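Local coordinates for putative diflavin flavoprotein A 3 (PDB 3FNI) that probably passes electrons from NADH to oxygen, reducing it to water, this chain being the flavodoxin-like domain of the longer diiron flavoprotein, at residues 12-16 / 17-21; 21-24 / 25-29. All blocks are in the same frame, centred on the assembly; numbering follows the deposited sequence.

Contact 1. Residues 12-16 / 17-21; sequences VSEYG and YSDRL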
# COMPACT_ATOMS: atom_id res chain seq x y z
N VAL A 12 2.44 5.22 7.40
CA VAL A 12 2.58 6.17 8.50
C VAL A 12 3.25 7.45 7.99
O VAL A 12 4.44 7.46 7.67
CB VAL A 12 3.38 5.53 9.69
CG1 VAL A 12 4.55 4.72 9.15
CG2 VAL A 12 3.86 6.61 10.66
N SER A 13 2.48 8.52 7.90
CA SER A 13 3.02 9.78 7.40
C SER A 13 4.16 10.31 8.25
O SER A 13 4.20 10.09 9.46
CB SER A 13 1.92 10.84 7.27
OG SER A 13 1.49 11.30 8.54
N GLU A 14 5.08 10.99 7.58
CA GLU A 14 6.26 11.60 8.20
C GLU A 14 7.25 10.61 8.82
O GLU A 14 8.23 11.04 9.43
CB GLU A 14 5.83 12.61 9.26
CG GLU A 14 4.75 13.59 8.81
CD GLU A 14 4.77 14.88 9.61
OE1 GLU A 14 3.69 15.45 9.85
OE2 GLU A 14 5.88 15.32 9.98
N TYR A 15 7.00 9.31 8.68
CA TYR A 15 7.93 8.31 9.21
C TYR A 15 8.91 7.97 8.09
O TYR A 15 8.51 7.46 7.05
CB TYR A 15 7.19 7.03 9.65
CG TYR A 15 8.12 5.86 9.93
CD1 TYR A 15 7.85 4.60 9.39
CD2 TYR A 15 9.29 6.01 10.67
CE1 TYR A 15 8.72 3.53 9.56
CE2 TYR A 15 10.18 4.94 10.85
CZ TYR A 15 9.88 3.70 10.28
OH TYR A 15 10.76 2.64 10.38
N GLY A 16 10.19 8.26 8.32
CA GLY A 16 11.19 7.99 7.30
C GLY A 16 10.86 8.74 6.02
O GLY A 16 10.35 9.86 6.07
N TYR A 17 11.13 8.12 4.88
CA TYR A 17 10.84 8.73 3.58
C TYR A 17 9.50 8.27 3.03
O TYR A 17 9.25 8.33 1.83
CB TYR A 17 11.95 8.37 2.60
CG TYR A 17 13.28 8.97 2.95
CD1 TYR A 17 13.60 10.28 2.58
CD2 TYR A 17 14.23 8.24 3.68
CE1 TYR A 17 14.82 10.85 2.92
CE2 TYR A 17 15.45 8.81 4.03
CZ TYR A 17 15.74 10.11 3.64
OH TYR A 17 16.96 10.67 3.96
N SER A 18 8.63 7.81 3.92
CA SER A 18 7.31 7.31 3.54
C SER A 18 6.50 8.27 2.70
O SER A 18 5.87 7.88 1.72
CB SER A 18 6.51 6.95 4.78
OG SER A 18 7.10 5.87 5.45
N ASP A 19 6.51 9.53 3.11
CA ASP A 19 5.77 10.57 2.42
C ASP A 19 6.19 10.68 0.95
O ASP A 19 5.35 10.67 0.05
CB ASP A 19 5.97 11.90 3.16
CG ASP A 19 5.14 12.01 4.44
OD1 ASP A 19 4.77 10.97 5.04
OD2 ASP A 19 4.88 13.15 4.88
N ARG A 20 7.49 10.75 0.70
CA ARG A 20 7.99 10.87 -0.66
C ARG A 20 7.88 9.56 -1.44
O ARG A 20 7.61 9.55 -2.64
CB ARG A 20 9.44 11.37 -0.65
CG ARG A 20 9.61 12.73 0.03
CD ARG A 20 11.05 13.19 0.00
NE ARG A 20 11.52 13.43 -1.36
CZ ARG A 20 12.78 13.69 -1.69
NH1 ARG A 20 13.72 13.73 -0.74
NH2 ARG A 20 13.11 13.91 -2.95
N LEU A 21 8.09 8.44 -0.75
CA LEU A 21 7.99 7.14 -1.40
C LEU A 21 6.56 6.86 -1.85
O LEU A 21 6.32 6.41 -2.98
CB LEU A 21 8.47 6.03 -0.45
CG LEU A 21 9.98 6.04 -0.19
CD1 LEU A 21 10.30 5.08 0.92
CD2 LEU A 21 10.74 5.68 -1.45
O HOH W 1 8.31 10.73 5.06
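Asp19, in the first turn of helix 18-31, reaches back to Glu14 in the loop that leads into the helix, a worked example of a helix-start carboxylate holding the loop before it. Its CB carries CG beside the backbone N (chi1 -77°), which turns the carboxylate toward Ser13 and Glu14 and sets Asp19 CG 3.3 Å from Glu14 N. OD1 accepts the Glu14 N-H in a nearly straight bond, 2.6 Å from OD1 to Glu14 N, the donor arriving from above the carboxylate plane. The same oxygen lies 3.2 Å from Ser13 CA, while OD2 passes the Glu14 side chain, 4.0 Å from Glu14 CG. An alanine here is likely to leave the Glu14 N-H without its acceptor and the Val12 to Tyr15 type II turn freer to shift. Nearer the helix start, Ser18 N donates to Tyr15 O over 3.2 Å, closing a type II' turn through Gly16. The loop follows strand 6-11, where flavodoxins hold the FMN phosphate, so a similar role is probable. Ser13 N is hydrogen-bonded to Asp40 at the end of strand 35-40, Tyr15 OH to Asp100, and Tyr17 packs on Tyr133 of helix 130-152.

Contact 2. Residues 21-24 / 25-29; sequences LAQA and IINGI
Gln23 and Asn27 meet one turn apart on the exposed side of helix 18-31, an example of an amide pair laid over the regular i to i+4 backbone hydrogen bonds. Asn27 ND2 donates to Gln23 OE1 over 2.8 Å, but the N-H points well off the acceptor, at 123°, and the bond is weak. The two amide planes stand 52° apart, so the groups meet at a slant and do not stack. With CG anti to the backbone N (chi1 -176°) the Gln23 chain sets out toward the next turn, and the bend at chi2 keeps it alongside the helix, OE1 leading toward Asn27. The amide of Asn27 also lies close to the backbone beneath it, with Asn27 CG 3.1 Å from Gln23 O.

Away from the amide pair two isoleucines lean back on the preceding turn. Ile25 CG1 rests 3.1 Å from Leu21 O, and Ile26 CG1 is 3.0 Å from Ala22 O. In both, CG1 stands beside the backbone N, which sends that branch toward the carbonyl four residues earlier.

Beneath these side chains the helix supplies the framework. Ile26 N donates to Ala22 O over 2.8 Å, and the neighbouring bonds run from Ile25 N to Leu21 O, from Asn27 N to Gln23 O and from Gly28 N to Ala24 O.

Further out, the helix is the connection of a beta-alpha-beta unit. Ile26 packs on Val9 of strand 6-11 and on Val36 and Val38 of strand 35-40, while Leu21, Ala22 and Ile25 touch Phe93 of strand 89-93. Ala24 and Ile25 also lie against Cys136 of helix 130-152, and Gly28 O accepts a hydrogen bond from Thr141 of that helix, which joins the two helices beside the parallel sheet.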
# COMPACT_ATOMS: atom_id res chain seq x y z
N LEU A 21 8.09 8.44 -0.75
CA LEU A 21 7.99 7.14 -1.40
C LEU A 21 6.56 6.86 -1.85
O LEU A 21 6.32 6.41 -2.98
CB LEU A 21 8.47 6.03 -0.45
CG LEU A 21 9.98 6.04 -0.19
CD1 LEU A 21 10.30 5.08 0.92
CD2 LEU A 21 10.74 5.68 -1.45
N ALA A 22 5.60 7.15 -0.97
CA ALA A 22 4.20 6.95 -1.28
C ALA A 22 3.75 7.92 -2.37
O ALA A 22 3.00 7.56 -3.26
CB ALA A 22 3.34 7.13 -0.03
N GLN A 23 4.22 9.17 -2.29
CA GLN A 23 3.84 10.15 -3.28
C GLN A 23 4.27 9.75 -4.70
O GLN A 23 3.53 9.95 -5.66
CB GLN A 23 4.44 11.52 -2.94
CG GLN A 23 4.00 12.61 -3.90
CD GLN A 23 2.48 12.71 -3.98
OE1 GLN A 23 1.90 12.70 -5.06
NE2 GLN A 23 1.84 12.81 -2.82
N ALA A 24 5.46 9.16 -4.82
CA ALA A 24 5.98 8.73 -6.11
C ALA A 24 5.11 7.61 -6.66
O ALA A 24 4.74 7.62 -7.84
CB ALA A 24 7.43 8.25 -5.95
N ILE A 25 4.79 6.64 -5.81
CA ILE A 25 3.95 5.51 -6.19
C ILE A 25 2.59 6.06 -6.62
O ILE A 25 2.04 5.67 -7.66
CB ILE A 25 3.76 4.54 -5.01
CG1 ILE A 25 5.13 4.05 -4.53
CG2 ILE A 25 2.89 3.35 -5.43
CD1 ILE A 25 5.10 3.27 -3.24
N ILE A 26 2.04 6.97 -5.83
CA ILE A 26 0.74 7.53 -6.17
C ILE A 26 0.77 8.20 -7.54
O ILE A 26 -0.18 8.05 -8.31
CB ILE A 26 0.27 8.53 -5.10
CG1 ILE A 26 0.01 7.78 -3.79
CG2 ILE A 26 -0.98 9.23 -5.56
CD1 ILE A 26 -0.35 8.68 -2.62
N ASN A 27 1.85 8.95 -7.84
CA ASN A 27 2.00 9.64 -9.12
C ASN A 27 1.98 8.66 -10.29
O ASN A 27 1.47 8.96 -11.37
CB ASN A 27 3.32 10.43 -9.15
CG ASN A 27 3.30 11.65 -8.24
OD1 ASN A 27 4.35 12.24 -7.95
ND2 ASN A 27 2.12 12.05 -7.79
N GLY A 28 2.54 7.48 -10.06
CA GLY A 28 2.55 6.45 -11.07
C GLY A 28 1.14 5.91 -11.25
O GLY A 28 0.74 5.56 -12.37
N ILE A 29 0.39 5.83 -10.16
CA ILE A 29 -0.99 5.35 -10.20
C ILE A 29 -1.85 6.33 -10.97
O ILE A 29 -2.65 5.94 -11.82
CB ILE A 29 -1.59 5.19 -8.77
CG1 ILE A 29 -0.88 4.06 -8.03
CG2 ILE A 29 -3.09 4.90 -8.86
CD1 ILE A 29 -1.29 3.94 -6.58

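Read from the N terminus, the chain leaves strand 6-11, turns through contact 1 and runs on into contact 2 before reaching strand 35-40. Contact 1 closes the loop at the start of helix 18-31; contact 2 closes no loop, its pairs being successive turns of that same helix. Neither nests in the other nor crosses it: they follow in series and share Leu21, with centres about 12 Å apart. The first thus joins the end of strand 6-11, an inner strand of the sheet, to the helix start, and the second carries the helix along the sheet and beside helix 130-152. Together they span most of one beta-alpha-beta crossover of the flavodoxin-like fold.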